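Local atomic coordinates of aspartate aminotransferase (Thermotoga maritima, PDB entry 1O4S), a protein that catalyses the pyridoxal-phosphate-dependent transfer of the amino group from L-aspartate to 2-oxoglutarate, giving oxaloacetate and L-glutamate, and works as a homodimer. Residues F118-P124 and Q141-G147; D337-C341 and P361-R365. One frame throughout, in Å; residues are numbered along the deposited sequence.

Interaction 1: F118-P124 and Q141-G147; sequences FMALLDP and QIILAGG
Phe-118 lays its ring against Ile-142, whose CG1 stands 3.5 Å from the ring centroid and 8° off the normal, a CH-pi contact over the middle of one face. The ring is brought there by CG lying anti to the carbonyl carbon (chi1 -64°). At its rim, near the ring plane, Gln-141 OE1 comes within 3.5 Å of Phe-118 CE2; this oxygen is buried without a hydrogen-bond partner, whereas Gln-141 NE2 bonds to the carbonyl of His-274 of the second subunit. An alanine in place of Phe-118 would probably open a gap against Ile-142 CG1 and leave Gln-141 OE1 without the ring edge beside it. Beside the ring, Ala-145 CB touches both Phe-118 CB and Met-119 SD, 3.7 Å from the sulfur. The contact joins the C-terminal ends of helices 109-121 and 138-144 in the large domain of a fold-type I aminotransferase, where the central sheet, through Val-128 and Val-130, backs Ile-142. Helix 138-144 closes in a Schellman motif, with Gly-146 at positive phi and Gly-147 N bonded to Ile-142 O at 3.0 Å. Leu-122 CD1 rests 3.9 Å from both Ile-142 CG2 and Gly-147 CA, packing directly on the bare backbone of that glycine. Beyond Leu-122 the packing gives way to backbone: the exposed Pro-124, whose CB points away from residues 141-147, offers its CA hydrogen to Gly-146 O at a CA-to-O distance of 3.4 Å, while the partly exposed Asp-123 sends OD1 to the backbone N of Arg-16 of the second subunit.

Interaction 2: D337-C341 and P361-R365; sequences DVKFC and PGFVR. With SO4 (sulfate ion), chain K.
The small domain of this class I aminotransferase packs helix 337-348 on its four-stranded mixed sheet, and strand 363-367 of that sheet carries Arg-365, which by similarity binds L-aspartate. Helix 337-341 runs at 48° to strand 363-365, their axes 8.4 Å apart at closest approach. Asp-337, in the first turn of the helix, reaches the turn that leads into the strand: its OD1 accepts the backbone N-H of Gly-362 at 3.0 Å, fairly straight, the donor arriving from above the carboxylate plane. CG sits between the backbone N and the carbonyl carbon (chi1 53°), a crowded position that carries the carboxylate across to Gly-362. The same OD1 lies 3.3 Å from Pro-361 CA, and Asp-337 CB lies against Phe-363 O. The second oxygen, OD2, is held by the hydroxyl of Ser-356, so the carboxylate ties the first turn of the helix to both ends of the loop between strands 350-354 and 363-367. Further along, Val-364 turns toward the helix and its CG2 meets Cys-341 SG and, at 4.1 Å, Phe-340 CD2, with the Phe-340 side chain crossing that of Val-364 at about a right angle. Pro-354 and Leu-352 of the neighbouring strand extend this apolar layer. Arg-365 extends away from the helix, and Asn-185 bonds both its NH1 and a sulfate probably taken from the crystallisation liquor. The sulfate lies at the edge of the guanidinium, consistent with the place of a substrate carboxylate: NH1 reaches O1 at 2.9 Å, and NH2 reaches O3 at 3.0 Å with an N-H...O angle of 168°.

From the N terminus, the chain first meets interaction 1: it leaves helix 109-121 through residues 118-124, passes through strand 127-132 and comes back along helix 138-144, closing a loop with 16 residues between the segments. Interaction 2 opens some 190 residues later: helix 337-348 is followed by strand 350-354 and then by strand 363-367, and the contact closes a loop with 19 residues between the segments. The two contacts stand in series, neither nested nor crossed. Interaction 1 joins two helix ends of the large domain beside the second subunit; interaction 2 joins helix and sheet in the small domain. Their centres are 30 Å apart and their nearest atoms about 14 Å.

Interaction 1: F118-P124 and Q141-G147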
# COMPACT_ATOMS: atom_id res chain seq x y z
N PHE B 118 -3.91 3.21 -12.51
CA PHE B 118 -4.99 4.17 -12.63
C PHE B 118 -4.53 5.55 -12.15
O PHE B 118 -4.83 6.54 -12.78
CB PHE B 118 -6.20 3.69 -11.86
CG PHE B 118 -6.79 2.40 -12.41
CD1 PHE B 118 -6.99 2.24 -13.78
CD2 PHE B 118 -7.18 1.37 -11.56
CE1 PHE B 118 -7.55 1.08 -14.28
CE2 PHE B 118 -7.76 0.22 -12.05
CZ PHE B 118 -7.93 0.06 -13.41
N MET B 119 -3.81 5.60 -11.04
CA MET B 119 -3.33 6.88 -10.50
C MET B 119 -2.29 7.51 -11.47
O MET B 119 -2.20 8.75 -11.60
CB MET B 119 -2.68 6.66 -9.13
CG MET B 119 -3.59 6.32 -8.00
SD MET B 119 -4.71 7.70 -7.57
CE MET B 119 -3.64 8.76 -6.72
N ALA B 120 -1.52 6.67 -12.15
CA ALA B 120 -0.46 7.14 -13.01
C ALA B 120 -0.96 7.60 -14.35
O ALA B 120 -0.39 8.49 -14.93
CB ALA B 120 0.60 6.10 -13.18
N LEU B 121 -2.07 7.03 -14.80
CA LEU B 121 -2.54 7.26 -16.15
C LEU B 121 -3.81 8.09 -16.24
O LEU B 121 -4.10 8.61 -17.31
CB LEU B 121 -2.83 5.92 -16.84
CG LEU B 121 -1.67 4.96 -17.02
CD1 LEU B 121 -2.16 3.75 -17.77
CD2 LEU B 121 -0.51 5.65 -17.71
N LEU B 122 -4.58 8.16 -15.17
CA LEU B 122 -5.88 8.82 -15.23
C LEU B 122 -5.83 10.24 -14.68
O LEU B 122 -5.43 10.46 -13.54
CB LEU B 122 -6.93 8.04 -14.45
CG LEU B 122 -7.26 6.61 -14.84
CD1 LEU B 122 -8.51 6.16 -14.05
CD2 LEU B 122 -7.47 6.45 -16.37
N ASP B 123 -6.20 11.19 -15.51
CA ASP B 123 -6.61 12.53 -15.05
C ASP B 123 -8.09 12.49 -14.68
O ASP B 123 -8.85 11.65 -15.16
CB ASP B 123 -6.38 13.57 -16.15
CG ASP B 123 -4.93 13.80 -16.44
OD1 ASP B 123 -4.20 14.05 -15.46
OD2 ASP B 123 -4.45 13.76 -17.60
N PRO B 124 -8.51 13.42 -13.84
CA PRO B 124 -9.92 13.51 -13.43
C PRO B 124 -10.90 13.53 -14.59
O PRO B 124 -10.72 14.29 -15.54
CB PRO B 124 -9.96 14.83 -12.66
CG PRO B 124 -8.58 14.96 -12.08
CD PRO B 124 -7.69 14.45 -13.18
N GLN B 141 -11.19 1.35 -7.50
CA GLN B 141 -9.86 1.92 -7.75
C GLN B 141 -9.91 3.05 -8.75
O GLN B 141 -9.30 4.12 -8.55
CB GLN B 141 -8.89 0.84 -8.24
CG GLN B 141 -8.53 -0.20 -7.21
CD GLN B 141 -7.58 -1.25 -7.74
OE1 GLN B 141 -7.52 -1.46 -8.95
NE2 GLN B 141 -6.84 -1.90 -6.85
N ILE B 142 -10.68 2.85 -9.80
CA ILE B 142 -10.81 3.87 -10.84
C ILE B 142 -11.49 5.09 -10.25
O ILE B 142 -11.05 6.21 -10.51
CB ILE B 142 -11.58 3.34 -12.08
CG1 ILE B 142 -10.75 2.24 -12.75
CG2 ILE B 142 -11.92 4.48 -13.03
CD1 ILE B 142 -11.61 1.22 -13.49
N ILE B 143 -12.55 4.87 -9.45
CA ILE B 143 -13.21 5.95 -8.71
C ILE B 143 -12.22 6.72 -7.82
O ILE B 143 -12.17 7.93 -7.87
CB ILE B 143 -14.39 5.44 -7.80
CG1 ILE B 143 -15.59 4.92 -8.61
CG2 ILE B 143 -14.85 6.55 -6.89
CD1 ILE B 143 -15.76 5.57 -9.90
N LEU B 144 -11.44 6.00 -7.01
CA LEU B 144 -10.48 6.63 -6.12
C LEU B 144 -9.44 7.45 -6.87
O LEU B 144 -8.99 8.50 -6.39
CB LEU B 144 -9.78 5.59 -5.26
CG LEU B 144 -10.62 4.95 -4.18
CD1 LEU B 144 -9.72 3.91 -3.53
CD2 LEU B 144 -11.14 5.97 -3.19
N ALA B 145 -9.09 6.99 -8.07
CA ALA B 145 -8.16 7.71 -8.94
C ALA B 145 -8.76 8.89 -9.72
O ALA B 145 -8.06 9.55 -10.43
CB ALA B 145 -7.45 6.73 -9.90
N GLY B 146 -10.05 9.17 -9.59
CA GLY B 146 -10.66 10.30 -10.24
C GLY B 146 -11.26 10.00 -11.61
O GLY B 146 -11.74 10.90 -12.28
N GLY B 147 -11.19 8.75 -12.05
CA GLY B 147 -11.68 8.37 -13.36
C GLY B 147 -13.15 8.02 -13.34
O GLY B 147 -13.77 7.98 -12.27

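Interaction 2: D337-C341 and P361-R365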
# COMPACT_ATOMS: atom_id res chain seq x y z
N ASP B 337 -30.16 -13.62 -7.26
CA ASP B 337 -28.93 -14.36 -6.93
C ASP B 337 -28.52 -14.13 -5.48
O ASP B 337 -28.01 -15.03 -4.83
CB ASP B 337 -27.77 -14.00 -7.87
CG ASP B 337 -27.52 -12.52 -7.94
OD1 ASP B 337 -28.16 -11.83 -8.76
OD2 ASP B 337 -26.72 -11.92 -7.22
N VAL B 338 -28.71 -12.90 -5.00
CA VAL B 338 -28.48 -12.61 -3.59
C VAL B 338 -29.33 -13.51 -2.70
O VAL B 338 -28.83 -14.08 -1.75
CB VAL B 338 -28.80 -11.15 -3.22
CG1 VAL B 338 -28.60 -10.93 -1.71
CG2 VAL B 338 -27.95 -10.18 -4.02
N LYS B 339 -30.62 -13.61 -3.01
CA LYS B 339 -31.49 -14.49 -2.24
C LYS B 339 -31.11 -15.95 -2.42
O LYS B 339 -31.17 -16.72 -1.48
CB LYS B 339 -32.97 -14.28 -2.63
CG LYS B 339 -33.50 -12.85 -2.39
CD LYS B 339 -35.05 -12.78 -2.67
CE LYS B 339 -35.63 -11.34 -2.74
NZ LYS B 339 -37.15 -11.36 -2.91
N PHE B 340 -30.74 -16.34 -3.64
CA PHE B 340 -30.25 -17.70 -3.89
C PHE B 340 -29.13 -18.06 -2.90
O PHE B 340 -29.14 -19.15 -2.32
CB PHE B 340 -29.73 -17.85 -5.33
CG PHE B 340 -29.33 -19.27 -5.69
CD1 PHE B 340 -30.18 -20.08 -6.43
CD2 PHE B 340 -28.08 -19.79 -5.29
CE1 PHE B 340 -29.82 -21.40 -6.77
CE2 PHE B 340 -27.72 -21.10 -5.63
CZ PHE B 340 -28.58 -21.90 -6.38
N CYS B 341 -28.19 -17.15 -2.70
CA CYS B 341 -27.02 -17.40 -1.87
C CYS B 341 -27.34 -17.35 -0.39
O CYS B 341 -26.72 -18.08 0.39
CB CYS B 341 -25.92 -16.40 -2.19
SG CYS B 341 -25.22 -16.64 -3.82
N PRO B 361 -26.24 -9.91 -12.41
CA PRO B 361 -27.32 -10.58 -11.67
C PRO B 361 -27.83 -11.87 -12.35
O PRO B 361 -27.67 -12.06 -13.55
CB PRO B 361 -28.43 -9.52 -11.62
CG PRO B 361 -27.69 -8.19 -11.82
CD PRO B 361 -26.61 -8.53 -12.80
N GLY B 362 -28.43 -12.74 -11.56
CA GLY B 362 -28.92 -14.01 -12.05
C GLY B 362 -27.86 -15.07 -12.23
O GLY B 362 -28.08 -16.08 -12.89
N PHE B 363 -26.69 -14.83 -11.63
CA PHE B 363 -25.57 -15.77 -11.66
C PHE B 363 -25.01 -15.87 -10.25
O PHE B 363 -25.27 -15.03 -9.40
CB PHE B 363 -24.47 -15.27 -12.60
CG PHE B 363 -24.78 -15.46 -14.06
CD1 PHE B 363 -25.47 -14.47 -14.78
CD2 PHE B 363 -24.36 -16.61 -14.73
CE1 PHE B 363 -25.75 -14.63 -16.14
CE2 PHE B 363 -24.63 -16.79 -16.09
CZ PHE B 363 -25.33 -15.81 -16.80
N VAL B 364 -24.24 -16.92 -10.03
CA VAL B 364 -23.55 -17.13 -8.74
C VAL B 364 -22.11 -17.61 -9.05
O VAL B 364 -21.88 -18.25 -10.08
CB VAL B 364 -24.45 -18.06 -7.89
CG1 VAL B 364 -23.74 -19.13 -7.23
CG2 VAL B 364 -25.32 -17.25 -6.92
N ARG B 365 -21.13 -17.23 -8.21
CA ARG B 365 -19.74 -17.66 -8.36
C ARG B 365 -19.38 -18.69 -7.32
O ARG B 365 -19.52 -18.45 -6.13
CB ARG B 365 -18.76 -16.49 -8.24
CG ARG B 365 -17.37 -16.83 -8.69
CD ARG B 365 -16.34 -15.82 -8.35
NE ARG B 365 -15.96 -15.86 -6.94
CZ ARG B 365 -15.09 -15.02 -6.41
NH1 ARG B 365 -14.51 -14.10 -7.17
NH2 ARG B 365 -14.79 -15.10 -5.12
S SO4 K . -12.58 -12.11 -4.78
O1 SO4 K . -12.23 -12.75 -6.05
O2 SO4 K . -13.52 -11.02 -5.10
O3 SO4 K . -13.15 -13.02 -3.76
O4 SO4 K . -11.35 -11.61 -4.20